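Local coordinates for protein poly-beta-1,6-N-acetyl-D-glucosamine N-deacetylase (Aggregatibacter actinomycetemcomitans, PDB 4U10) that probably removes N-acetyl groups from poly-beta-1,6-N-acetyl-D-glucosamine, as a metal-binding hydrolase acting on carbon-nitrogen bonds other than peptide bonds, at residues 7-12 with 248-253. Residues are numbered along the deposited sequence; the frame is centred on the assembly and turned at random.
Sequences LAYHSV and LLIDTE. With ZN (zinc ion), chain D.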
ATOM      1  N   LEU A   7       8.353  -1.697   5.796  1.00 14.32           N
ATOM      2  CA  LEU A   7       8.841  -1.961   4.443  1.00 14.36           C
ATOM      3  C   LEU A   7       7.719  -1.924   3.411  1.00 14.71           C
ATOM      4  O   LEU A   7       6.644  -2.491   3.627  1.00 14.59           O
ATOM      5  CB  LEU A   7       9.543  -3.281   4.344  1.00 14.67           C
ATOM      6  CG  LEU A   7      10.661  -3.660   5.370  1.00 15.59           C
ATOM      7  CD1 LEU A   7      11.346  -4.989   4.995  1.00 14.74           C
ATOM      8  CD2 LEU A   7      11.669  -2.520   5.474  1.00 16.50           C
ATOM      9  N   ALA A   8       7.951  -1.261   2.281  1.00 13.82           N
ATOM     10  CA  ALA A   8       6.903  -1.172   1.229  1.00 13.02           C
ATOM     11  C   ALA A   8       7.250  -1.999  -0.006  1.00 12.97           C
ATOM     12  O   ALA A   8       8.162  -1.638  -0.771  1.00 13.91           O
ATOM     13  CB  ALA A   8       6.684   0.300   0.829  1.00 13.89           C
ATOM     14  N   TYR A   9       6.469  -3.033  -0.274  1.00 13.54           N
ATOM     15  CA  TYR A   9       6.650  -3.927  -1.394  1.00 14.09           C
ATOM     16  C   TYR A   9       5.505  -3.736  -2.384  1.00 14.79           C
ATOM     17  O   TYR A   9       4.508  -3.164  -2.026  1.00 17.14           O
ATOM     18  CB  TYR A   9       6.587  -5.401  -0.964  1.00 14.70           C
ATOM     19  CG  TYR A   9       7.800  -5.876  -0.155  1.00 15.17           C
ATOM     20  CD1 TYR A   9       8.928  -6.402  -0.778  1.00 15.07           C
ATOM     21  CD2 TYR A   9       7.772  -5.847   1.239  1.00 16.03           C
ATOM     22  CE1 TYR A   9      10.031  -6.807  -0.006  1.00 16.52           C
ATOM     23  CE2 TYR A   9       8.854  -6.297   2.013  1.00 14.81           C
ATOM     24  CZ  TYR A   9       9.956  -6.750   1.421  1.00 14.47           C
ATOM     25  OH  TYR A   9      11.031  -7.151   2.231  1.00 17.69           O
ATOM     26  N   HIS A  10       5.678  -4.188  -3.624  1.00 14.57           N
ATOM     27  CA  HIS A  10       4.602  -4.179  -4.626  1.00 15.61           C
ATOM     28  C   HIS A  10       4.421  -5.609  -5.106  1.00 14.68           C
ATOM     29  O   HIS A  10       4.026  -6.499  -4.293  1.00 15.75           O
ATOM     30  CB  HIS A  10       4.938  -3.156  -5.725  1.00 15.55           C
ATOM     31  CG  HIS A  10       4.904  -1.762  -5.208  1.00 15.39           C
ATOM     32  ND1 HIS A  10       5.936  -1.226  -4.471  1.00 16.01           N
ATOM     33  CD2 HIS A  10       3.922  -0.843  -5.204  1.00 15.12           C
ATOM     34  CE1 HIS A  10       5.615  -0.017  -4.065  1.00 15.82           C
ATOM     35  NE2 HIS A  10       4.398   0.248  -4.508  1.00 16.95           N
ATOM     36  N   SER A  11       4.706  -5.875  -6.367  1.00 13.98           N
ATOM     37  CA  SER A  11       4.568  -7.240  -6.834  1.00 15.59           C
ATOM     38  C   SER A  11       5.822  -8.050  -6.532  1.00 15.61           C
ATOM     39  O   SER A  11       6.951  -7.503  -6.497  1.00 16.54           O
ATOM     40  CB  SER A  11       4.234  -7.298  -8.300  1.00 15.35           C
ATOM     41  OG  SER A  11       3.686  -8.514  -8.570  1.00 16.60           O
ATOM     42  N   VAL A  12       5.589  -9.354  -6.362  1.00 15.46           N
ATOM     43  CA  VAL A  12       6.591 -10.389  -6.072  1.00 15.71           C
ATOM     44  C   VAL A  12       6.254 -11.613  -6.952  1.00 16.15           C
ATOM     45  O   VAL A  12       5.147 -12.111  -6.952  1.00 17.24           O
ATOM     46  CB  VAL A  12       6.683 -10.798  -4.593  1.00 14.79           C
ATOM     47  CG1 VAL A  12       7.814 -11.817  -4.383  1.00 15.98           C
ATOM     48  CG2 VAL A  12       6.975  -9.605  -3.694  1.00 14.02           C
ATOM     49  N   LEU A 248      10.230   2.182   3.804  1.00 18.33           N
ATOM     50  CA  LEU A 248      11.273   1.977   2.833  1.00 19.03           C
ATOM     51  C   LEU A 248      10.708   1.367   1.547  1.00 18.24           C
ATOM     52  O   LEU A 248      10.145   0.281   1.577  1.00 16.83           O
ATOM     53  CB  LEU A 248      12.346   1.049   3.436  1.00 21.82           C
ATOM     54  CG  LEU A 248      13.494   0.720   2.490  1.00 22.35           C
ATOM     55  CD1 LEU A 248      14.236   1.988   2.088  1.00 22.45           C
ATOM     56  CD2 LEU A 248      14.363  -0.275   3.212  1.00 23.35           C
ATOM     57  N   LEU A 249      10.869   2.035   0.413  1.00 16.67           N
ATOM     58  CA  LEU A 249      10.462   1.440  -0.872  1.00 17.52           C
ATOM     59  C   LEU A 249      11.412   0.366  -1.328  1.00 17.29           C
ATOM     60  O   LEU A 249      12.580   0.654  -1.585  1.00 16.48           O
ATOM     61  CB  LEU A 249      10.398   2.527  -1.964  1.00 19.19           C
ATOM     62  CG  LEU A 249      10.028   2.109  -3.388  1.00 18.75           C
ATOM     63  CD1 LEU A 249       8.653   1.502  -3.382  1.00 19.34           C
ATOM     64  CD2 LEU A 249      10.090   3.265  -4.377  1.00 18.48           C
ATOM     65  N   ILE A 250      10.932  -0.870  -1.445  1.00 16.73           N
ATOM     66  CA  ILE A 250      11.763  -1.970  -1.812  1.00 18.41           C
ATOM     67  C   ILE A 250      11.943  -2.030  -3.340  1.00 19.07           C
ATOM     68  O   ILE A 250      11.007  -1.872  -4.102  1.00 17.32           O
ATOM     69  CB  ILE A 250      11.165  -3.300  -1.297  1.00 18.60           C
ATOM     70  CG1 ILE A 250      10.915  -3.273   0.235  1.00 18.36           C
ATOM     71  CG2 ILE A 250      12.066  -4.448  -1.676  1.00 20.65           C
ATOM     72  CD1 ILE A 250      12.188  -3.266   1.088  1.00 19.77           C
ATOM     73  N   ASP A 251      13.150  -2.305  -3.801  1.00 21.10           N
ATOM     74  CA  ASP A 251      13.330  -2.639  -5.230  1.00 22.38           C
ATOM     75  C   ASP A 251      14.333  -3.782  -5.363  1.00 24.65           C
ATOM     76  O   ASP A 251      14.894  -4.280  -4.332  1.00 18.45           O
ATOM     77  CB  ASP A 251      13.768  -1.404  -6.041  1.00 25.22           C
ATOM     78  CG  ASP A 251      15.005  -0.695  -5.456  1.00 25.74           C
ATOM     79  OD1 ASP A 251      16.069  -1.316  -5.233  1.00 28.68           O
ATOM     80  OD2 ASP A 251      14.924   0.530  -5.278  1.00 27.62           O
ATOM     81  N   THR A 252      14.573  -4.209  -6.604  1.00 25.41           N
ATOM     82  CA  THR A 252      15.509  -5.322  -6.847  1.00 24.70           C
ATOM     83  C   THR A 252      16.919  -5.059  -6.386  1.00 25.99           C
ATOM     84  O   THR A 252      17.661  -6.014  -6.333  1.00 29.33           O
ATOM     85  CB  THR A 252      15.648  -5.660  -8.307  1.00 23.08           C
ATOM     86  OG1 THR A 252      15.999  -4.468  -8.957  1.00 19.91           O
ATOM     87  CG2 THR A 252      14.386  -6.200  -8.882  1.00 25.51           C
ATOM     88  N   GLU A 253      17.299  -3.812  -6.101  1.00 26.63           N
ATOM     89  CA  GLU A 253      18.636  -3.493  -5.522  1.00 31.76           C
ATOM     90  C   GLU A 253      18.645  -3.353  -4.013  1.00 29.83           C
ATOM     91  O   GLU A 253      19.662  -2.993  -3.415  1.00 28.22           O
ATOM     92  CB  GLU A 253      19.224  -2.198  -6.081  1.00 35.44           C
ATOM     93  CG  GLU A 253      20.072  -2.396  -7.324  1.00 41.88           C
ATOM     94  CD  GLU A 253      19.235  -2.529  -8.570  1.00 46.56           C
ATOM     95  OE1 GLU A 253      19.347  -1.645  -9.473  1.00 56.39           O
ATOM     96  OE2 GLU A 253      18.455  -3.519  -8.644  1.00 54.87           O
TER
HETATM   97 ZN    ZN D 402       3.129   1.783  -3.686  1.00 14.71          ZN
HETATM   98  O   HOH W   1       8.250  -1.922  -3.521  1.00 11.65           O
HETATM   99  O   HOH W   2       1.849   2.550  -5.019  1.00  6.17           O
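Leu7 pairs with Leu248 where strand 3-13 meets the short strand 248-249 in parallel. Their side chains lie side by side on one face of the sheet, with Leu7 CD2 4.2 Å from Leu248 CB. Ala8 pairs with Leu249 on the other face and makes both backbone bonds of the contact. Ala8 N donates to Leu248 O at 2.8 Å, and Ile250 N donates to Ala8 O at 3.0 Å.

Tyr9 turns its ring back toward the second segment. Ile250 sets CG1 over the centre of that ring in a CH-pi contact, 3.7 Å from CG1 to the Tyr9 ring centroid. The Ile250 CG1 branch stands beside its own backbone N (chi1 -55°), which leaves CG2 to pack on Tyr9 CE1 at 3.5 Å. Ile250 CD1 continues to Leu7 CB, so one isoleucine bridges both residues. Tyr9 OH bonds to His37 of helix 31-42, and Phe73 meets the ring nearly parallel.

His10 lies just past the paired residues. His10 ND1 donates to a water at 2.6 Å that lies in the ring plane, at the edge. This water in turn donates to Ala8 O and Ile250 O. It thus ties the imidazole to both segments and helps fix its rotation. At the other nitrogen, His10 NE2 binds a zinc ion at 2.1 Å. Leu249 CD1 packs near the ring plane, 3.5 Å from His10 CE1. Asp74 and a second water also bind this zinc.

In the deacetylase part of a longer protein, the contact joins strand 248-249 to strand 3-13, the first strand of a mixed beta sheet. Just past the pairing, His10 and Asp74 hold a zinc beside the Asp75-His144-His149 zinc site, the Asp-His-His metal set typical of NodB-type polysaccharide deacetylases.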